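Local coordinates for protein VP5 (Halorubrum pleomorphic virus 2, PDB 6QGI) that is a viral envelope protein that probably drives fusion of the viral membrane with that of its haloarchaeal host, at residues V14-A19 / I291-P296; D76-A81 / E477-L482; V297-E302 / K487-K492. All coordinates share one frame; numbering follows the deposited sequence.

Contact 1: residues V14-A19 / I291-P296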
# COMPACT_ATOMS: atom_id res chain seq x y z
N VAL A 14 2.79 1.18 -2.42
CA VAL A 14 2.96 0.19 -1.36
C VAL A 14 3.73 0.81 -0.17
O VAL A 14 4.83 1.36 -0.33
CB VAL A 14 3.62 -1.12 -1.88
CG1 VAL A 14 3.84 -2.14 -0.76
CG2 VAL A 14 2.77 -1.74 -3.00
N GLY A 15 3.11 0.74 1.01
CA GLY A 15 3.66 1.19 2.29
C GLY A 15 3.38 0.12 3.33
O GLY A 15 2.23 -0.06 3.72
N VAL A 16 4.40 -0.66 3.72
CA VAL A 16 4.19 -1.79 4.65
C VAL A 16 5.04 -1.65 5.93
O VAL A 16 5.05 -2.58 6.75
CB VAL A 16 4.45 -3.16 3.96
CG1 VAL A 16 3.46 -3.42 2.83
CG2 VAL A 16 5.88 -3.29 3.45
N GLY A 17 5.72 -0.51 6.08
CA GLY A 17 6.57 -0.23 7.23
C GLY A 17 5.84 -0.27 8.56
O GLY A 17 6.45 -0.58 9.59
N TRP A 18 4.52 0.00 8.53
CA TRP A 18 3.60 0.02 9.67
C TRP A 18 3.47 -1.36 10.33
O TRP A 18 3.06 -1.45 11.49
CB TRP A 18 2.21 0.50 9.21
CG TRP A 18 1.59 -0.37 8.17
CD1 TRP A 18 1.74 -0.26 6.82
CD2 TRP A 18 0.71 -1.47 8.39
NE1 TRP A 18 1.06 -1.27 6.18
CE2 TRP A 18 0.38 -2.01 7.12
CE3 TRP A 18 0.16 -2.07 9.54
CZ2 TRP A 18 -0.47 -3.11 6.97
CZ3 TRP A 18 -0.68 -3.16 9.39
CH2 TRP A 18 -1.00 -3.66 8.12
N ALA A 19 3.77 -2.42 9.57
CA ALA A 19 3.73 -3.79 10.06
C ALA A 19 5.09 -4.19 10.64
O ALA A 19 5.21 -5.25 11.23
CB ALA A 19 3.34 -4.73 8.93
N ILE A 291 11.07 -7.52 2.10
CA ILE A 291 12.09 -8.56 2.32
C ILE A 291 12.08 -8.90 3.82
O ILE A 291 12.08 -10.08 4.17
CB ILE A 291 13.49 -8.14 1.79
CG1 ILE A 291 13.50 -8.07 0.25
CG2 ILE A 291 14.62 -9.08 2.30
CD1 ILE A 291 14.49 -7.08 -0.32
N ALA A 292 12.02 -7.87 4.69
CA ALA A 292 11.97 -8.01 6.15
C ALA A 292 10.71 -8.75 6.61
O ALA A 292 10.75 -9.44 7.63
CB ALA A 292 12.04 -6.65 6.80
N LEU A 293 9.60 -8.62 5.84
CA LEU A 293 8.33 -9.30 6.12
C LEU A 293 8.30 -10.68 5.46
O LEU A 293 7.27 -11.35 5.46
CB LEU A 293 7.14 -8.44 5.66
CG LEU A 293 6.78 -7.27 6.58
CD1 LEU A 293 6.10 -6.17 5.82
CD2 LEU A 293 5.94 -7.73 7.78
N ASN A 294 9.46 -11.13 4.94
CA ASN A 294 9.70 -12.44 4.32
C ASN A 294 8.65 -12.79 3.24
O ASN A 294 8.10 -13.90 3.21
CB ASN A 294 9.78 -13.52 5.41
CG ASN A 294 10.42 -14.79 4.94
OD1 ASN A 294 11.47 -14.79 4.30
ND2 ASN A 294 9.77 -15.91 5.26
N VAL A 295 8.41 -11.85 2.34
CA VAL A 295 7.47 -12.04 1.23
C VAL A 295 8.29 -12.64 0.07
O VAL A 295 9.31 -12.05 -0.28
CB VAL A 295 6.76 -10.70 0.87
CG1 VAL A 295 5.92 -10.84 -0.40
CG2 VAL A 295 5.89 -10.21 2.03
N PRO A 296 7.92 -13.83 -0.49
CA PRO A 296 8.72 -14.41 -1.59
C PRO A 296 9.04 -13.38 -2.68
O PRO A 296 8.15 -12.64 -3.10
CB PRO A 296 7.84 -15.54 -2.11
CG PRO A 296 7.02 -15.94 -0.94
CD PRO A 296 6.78 -14.70 -0.14

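Contact 2: residues D76-A81 / E477-L482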
# COMPACT_ATOMS: atom_id res chain seq x y z
N ASP A 76 11.65 -12.23 16.89
CA ASP A 76 11.90 -11.45 18.10
C ASP A 76 11.61 -12.23 19.38
O ASP A 76 12.32 -12.08 20.36
CB ASP A 76 11.07 -10.16 18.10
CG ASP A 76 11.49 -9.09 17.11
OD1 ASP A 76 12.60 -9.21 16.54
OD2 ASP A 76 10.72 -8.13 16.92
N ALA A 77 10.53 -13.04 19.36
CA ALA A 77 10.10 -13.86 20.48
C ALA A 77 11.09 -14.98 20.76
O ALA A 77 11.47 -15.18 21.91
CB ALA A 77 8.72 -14.45 20.19
N LYS A 78 11.54 -15.69 19.70
CA LYS A 78 12.51 -16.78 19.80
C LYS A 78 13.88 -16.27 20.27
O LYS A 78 14.46 -16.89 21.16
CB LYS A 78 12.65 -17.57 18.49
CG LYS A 78 11.46 -18.49 18.24
CD LYS A 78 11.56 -19.26 16.94
CE LYS A 78 10.26 -19.96 16.65
NZ LYS A 78 10.33 -20.73 15.39
N ILE A 79 14.36 -15.11 19.72
CA ILE A 79 15.65 -14.51 20.10
C ILE A 79 15.66 -14.20 21.61
O ILE A 79 16.57 -14.64 22.30
CB ILE A 79 16.01 -13.27 19.23
CG1 ILE A 79 16.45 -13.73 17.82
CG2 ILE A 79 17.12 -12.41 19.87
CD1 ILE A 79 16.37 -12.70 16.77
N ALA A 80 14.61 -13.51 22.11
CA ALA A 80 14.45 -13.16 23.53
C ALA A 80 14.36 -14.41 24.41
O ALA A 80 14.90 -14.41 25.51
CB ALA A 80 13.22 -12.30 23.72
N ALA A 81 13.69 -15.47 23.90
CA ALA A 81 13.57 -16.75 24.61
C ALA A 81 14.93 -17.45 24.68
O ALA A 81 15.23 -18.05 25.70
CB ALA A 81 12.55 -17.64 23.91
N GLU A 477 22.38 -23.30 12.42
CA GLU A 477 22.37 -23.31 10.96
C GLU A 477 21.14 -22.55 10.43
O GLU A 477 21.29 -21.66 9.59
CB GLU A 477 22.40 -24.75 10.43
CG GLU A 477 22.63 -24.87 8.93
CD GLU A 477 22.58 -26.27 8.33
OE1 GLU A 477 22.17 -27.22 9.04
OE2 GLU A 477 22.96 -26.41 7.15
N GLU A 478 19.94 -22.88 10.97
CA GLU A 478 18.65 -22.26 10.64
C GLU A 478 18.69 -20.74 10.82
O GLU A 478 18.26 -20.01 9.92
CB GLU A 478 17.54 -22.86 11.52
CG GLU A 478 17.08 -24.24 11.10
CD GLU A 478 16.01 -24.82 12.01
OE1 GLU A 478 14.81 -24.62 11.71
OE2 GLU A 478 16.37 -25.47 13.02
N TRP A 479 19.21 -20.27 11.98
CA TRP A 479 19.32 -18.86 12.33
C TRP A 479 20.37 -18.12 11.50
O TRP A 479 20.14 -16.95 11.16
CB TRP A 479 19.63 -18.71 13.82
CG TRP A 479 18.43 -18.89 14.69
CD1 TRP A 479 18.13 -19.97 15.46
CD2 TRP A 479 17.34 -17.96 14.84
NE1 TRP A 479 16.94 -19.76 16.12
CE2 TRP A 479 16.43 -18.54 15.75
CE3 TRP A 479 17.05 -16.69 14.30
CZ2 TRP A 479 15.25 -17.89 16.14
CZ3 TRP A 479 15.89 -16.05 14.70
CH2 TRP A 479 15.01 -16.64 15.61
N ASP A 480 21.50 -18.78 11.18
CA ASP A 480 22.58 -18.24 10.36
C ASP A 480 22.10 -18.07 8.91
O ASP A 480 22.44 -17.07 8.26
CB ASP A 480 23.84 -19.14 10.42
CG ASP A 480 24.58 -19.18 11.76
OD1 ASP A 480 24.27 -18.34 12.64
OD2 ASP A 480 25.48 -20.03 11.92
N GLN A 481 21.29 -19.03 8.42
CA GLN A 481 20.70 -19.04 7.09
C GLN A 481 19.68 -17.90 6.95
O GLN A 481 19.65 -17.25 5.90
CB GLN A 481 20.03 -20.39 6.78
CG GLN A 481 20.03 -20.74 5.30
CD GLN A 481 19.16 -21.93 4.94
OE1 GLN A 481 18.39 -22.46 5.76
NE2 GLN A 481 19.25 -22.36 3.69
N LEU A 482 18.87 -17.64 8.01
CA LEU A 482 17.89 -16.55 8.05
C LEU A 482 18.63 -15.23 7.83
O LEU A 482 18.27 -14.46 6.94
CB LEU A 482 17.12 -16.55 9.40
CG LEU A 482 15.99 -15.51 9.58
CD1 LEU A 482 14.80 -16.10 10.31
CD2 LEU A 482 16.48 -14.28 10.34

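Contact 3: residues V297-E302 / K487-K492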
# COMPACT_ATOMS: atom_id res chain seq x y z
N VAL A 297 10.32 -13.27 -3.06
CA VAL A 297 10.80 -12.28 -4.02
C VAL A 297 11.71 -12.92 -5.08
O VAL A 297 12.43 -13.88 -4.78
CB VAL A 297 11.57 -11.12 -3.28
CG1 VAL A 297 12.27 -10.19 -4.25
CG2 VAL A 297 10.65 -10.31 -2.38
N ASP A 298 11.71 -12.34 -6.29
CA ASP A 298 12.62 -12.69 -7.36
C ASP A 298 13.47 -11.46 -7.65
O ASP A 298 13.14 -10.64 -8.51
CB ASP A 298 11.90 -13.22 -8.62
CG ASP A 298 12.83 -13.79 -9.69
OD1 ASP A 298 14.03 -13.44 -9.70
OD2 ASP A 298 12.35 -14.59 -10.51
N ALA A 299 14.56 -11.34 -6.89
CA ALA A 299 15.54 -10.25 -6.97
C ALA A 299 16.47 -10.41 -8.18
O ALA A 299 16.98 -9.42 -8.69
CB ALA A 299 16.36 -10.23 -5.70
N GLU A 300 16.69 -11.66 -8.63
CA GLU A 300 17.63 -12.01 -9.69
C GLU A 300 17.07 -11.97 -11.12
O GLU A 300 17.86 -12.11 -12.06
CB GLU A 300 18.24 -13.40 -9.43
CG GLU A 300 19.60 -13.34 -8.75
CD GLU A 300 20.70 -12.55 -9.45
OE1 GLU A 300 20.79 -12.61 -10.70
OE2 GLU A 300 21.47 -11.87 -8.74
N ARG A 301 15.75 -11.79 -11.31
CA ARG A 301 15.21 -11.75 -12.67
C ARG A 301 14.41 -10.47 -12.93
O ARG A 301 13.31 -10.30 -12.42
CB ARG A 301 14.37 -13.00 -12.98
CG ARG A 301 15.22 -14.16 -13.49
CD ARG A 301 14.74 -15.49 -12.95
NE ARG A 301 15.07 -15.62 -11.52
CZ ARG A 301 15.78 -16.61 -11.00
NH1 ARG A 301 16.03 -16.64 -9.70
NH2 ARG A 301 16.23 -17.60 -11.77
N GLU A 302 15.00 -9.58 -13.75
CA GLU A 302 14.39 -8.32 -14.16
C GLU A 302 13.42 -8.61 -15.28
O GLU A 302 13.77 -9.26 -16.27
CB GLU A 302 15.45 -7.29 -14.59
CG GLU A 302 14.92 -5.86 -14.63
CD GLU A 302 15.78 -4.88 -15.40
OE1 GLU A 302 16.83 -4.46 -14.87
OE2 GLU A 302 15.39 -4.51 -16.53
N LYS A 487 20.58 -10.80 4.25
CA LYS A 487 21.74 -9.98 3.88
C LYS A 487 21.98 -10.01 2.36
O LYS A 487 22.25 -8.95 1.79
CB LYS A 487 22.99 -10.47 4.63
CG LYS A 487 24.16 -9.49 4.61
CD LYS A 487 25.50 -10.21 4.75
CE LYS A 487 26.67 -9.31 4.45
NZ LYS A 487 27.93 -10.08 4.28
N GLU A 488 21.88 -11.20 1.72
CA GLU A 488 22.12 -11.33 0.28
C GLU A 488 20.98 -10.76 -0.55
O GLU A 488 21.24 -10.28 -1.64
CB GLU A 488 22.46 -12.77 -0.15
CG GLU A 488 21.39 -13.83 0.08
CD GLU A 488 21.88 -15.27 0.02
OE1 GLU A 488 23.11 -15.50 -0.12
OE2 GLU A 488 21.03 -16.19 0.14
N LEU A 489 19.73 -10.77 -0.03
CA LEU A 489 18.59 -10.17 -0.73
C LEU A 489 18.68 -8.65 -0.70
O LEU A 489 18.38 -8.00 -1.71
CB LEU A 489 17.24 -10.63 -0.13
CG LEU A 489 16.65 -11.93 -0.68
CD1 LEU A 489 15.41 -12.32 0.10
CD2 LEU A 489 16.30 -11.80 -2.17
N ILE A 490 19.11 -8.08 0.44
CA ILE A 490 19.27 -6.64 0.60
C ILE A 490 20.40 -6.15 -0.33
O ILE A 490 20.16 -5.24 -1.12
CB ILE A 490 19.49 -6.26 2.10
CG1 ILE A 490 18.21 -6.47 2.96
CG2 ILE A 490 20.07 -4.85 2.29
CD1 ILE A 490 16.84 -5.92 2.41
N GLU A 491 21.58 -6.81 -0.29
CA GLU A 491 22.73 -6.49 -1.15
C GLU A 491 22.35 -6.54 -2.64
O GLU A 491 22.76 -5.65 -3.39
CB GLU A 491 23.91 -7.44 -0.86
CG GLU A 491 24.68 -7.08 0.39
CD GLU A 491 25.80 -8.02 0.81
OE1 GLU A 491 25.73 -9.22 0.45
OE2 GLU A 491 26.73 -7.56 1.50
N LYS A 492 21.53 -7.54 -3.05
CA LYS A 492 21.05 -7.71 -4.43
C LYS A 492 20.27 -6.48 -4.90
O LYS A 492 20.50 -6.01 -6.02
CB LYS A 492 20.16 -8.96 -4.55
CG LYS A 492 20.94 -10.28 -4.62
CD LYS A 492 20.01 -11.48 -4.48
CE LYS A 492 20.76 -12.77 -4.29
NZ LYS A 492 19.84 -13.94 -4.35

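Contact 1: residues V14-A19 / I291-P296
Leu293 reaches Val16 and Ala19 from the Schellman motif that closes helix 285-292, so the contact joins a helix C-terminus to the loop following strand 11-13. The meeting is wholly apolar, and the two backbones stay apart, with 8.2 Å between Ala19 CA and Leu293 CA.

The fork of the leucine divides between its two partners. Leu293 CD1 lies 3.7 Å from Val16 CG2; with CG1 of the valine anti to the carbonyl carbon (chi1 -64°), this other methyl falls between the backbone N and the carbonyl carbon. The same CD1 methyl passes Val16 O at 3.9 Å, while Leu293 CD2 takes the other side of the fork and rests 4.1 Å from Ala19 CB. Val69 of helix 66-86 touches both Leu293 and Ala19, and Leu20 also packs on Leu293, which helps to bury the cluster.

Backbone hydrogen bonds give each segment its shape. In the Schellman motif Asn294, with a positive phi of 51°, is the C-prime residue: its N bonds to Ile291 O at 2.9 Å, and Val295 N bonds to Leu290 O. Within 14-19, Ala19 N bonds to Val16 O at 3.1 Å and closes a short 3-10 turn, from which both side chains point toward the leucine. The carbonyls of Trp18 and Ala19 are bonded to Asn112 and Tyr105 of helix 91-133.

An aromatic ring backs this turn. Trp18 NE1 makes weak bonds to Gly15 O, at the indole edge, and to Thr58 O, while Ala19 CB sits 4.1 Å above one indole face, displaced toward its rim.

Contact 2: residues D76-A81 / E477-L482
Lys78 NZ is gripped by three acceptors, the backbone oxygens of Thr469 and Asn472 and His468 ND1, all in the segment that leads into helix 476-496. The ammonium is thereby satisfied within the protein, and the aliphatic part of the same side chain is left to meet Trp479. Lys78 CB comes to the edge of the indole, close to its plane, 3.5 Å from Trp479 CZ2. Further along the extended chain, Lys78 CD passes the same CZ2 atom at 4.0 Å before the lysine runs on to its acceptors.

Ile79 meets the neighbouring part of the six-membered ring. Its CG1 lies 3.9 Å from Trp479 CH2, and its CD1 is 4.0 Å from Trp479 CZ3. With CG anti to its carbonyl carbon (chi1 -79°), Trp479 projects its benzo end toward the other helix and spans a backbone gap of 9.6 Å between Ile79 CA and Trp479 CA. Its NE1 is hydrogen-bonded to Tyr473 O, a bond that helps to fix how the indole is turned, and the Tyr473 ring meets it edge-to-face.

The contact thus bridges helix 66-86 and helix 476-496 through one large aromatic side chain. Thr75 and Ile82 extend the tryptophan's footing on helix 66-86, which in turn packs through Ala77 and Ala81 against helices 91-133 and 225-253.

Contact 3: residues V297-E302 / K487-K492
The backbones approach most closely where the weakly bonded strand 297-299 passes helix 476-496, with Ala299 CA 6.6 Å from Lys492 CA, just before the chain turns a corner at Glu300. The arrangement is a strand packed on a helix: Ala299 points its methyl at the helix and meets two residues about one turn apart. Ala299 CB lies 3.9 Å from Leu489 CD2 and 4.0 Å from Lys492 CD. The lysine is extended beyond CG, which is anti to the carbonyl carbon (chi1 -78°), so its methylenes run past the alanine and carry the ammonium on toward Glu300. That approach stops short of a salt bridge, since Glu300 OE2 and Lys492 NZ are 5.1 Å apart, and any attraction between them is probably modest. Tyr493 also touches Ala299, and Ile291 of helix 285-292 touches Leu489.

The corner itself is braced by Asp298, whose OD2 is bonded to Ser461 N. Its OD1 receives a weak bond from Arg301 N. Arg301 NE makes a salt bridge to Asp298 OD1 at 3.0 Å, nearly straight (178°), on the syn side and somewhat tilted from the carboxylate plane, with OD1 in the plane of the guanidinium.

In the fold
Along the chain the segments come in the order 14-19, 76-81, 291-296, 297-302, 477-482 and 487-492, so contact 1 closes before contact 3 opens, while contact 2 crosses both. The centres of contacts 1 and 3 are 15 Å apart, and the two touch where Ile291 packs on Leu489 and Ile490. Contact 2 lies about 19 Å from contact 1 and 21 Å from contact 3, centre to centre. It shares helix 476-496 with contact 3, so this late helix packs on helix 66-86 at one point and on strand 297-299 at another. Contact 1 adds the loop after strand 11-13, and together the three pack distant parts of the sequence side by side.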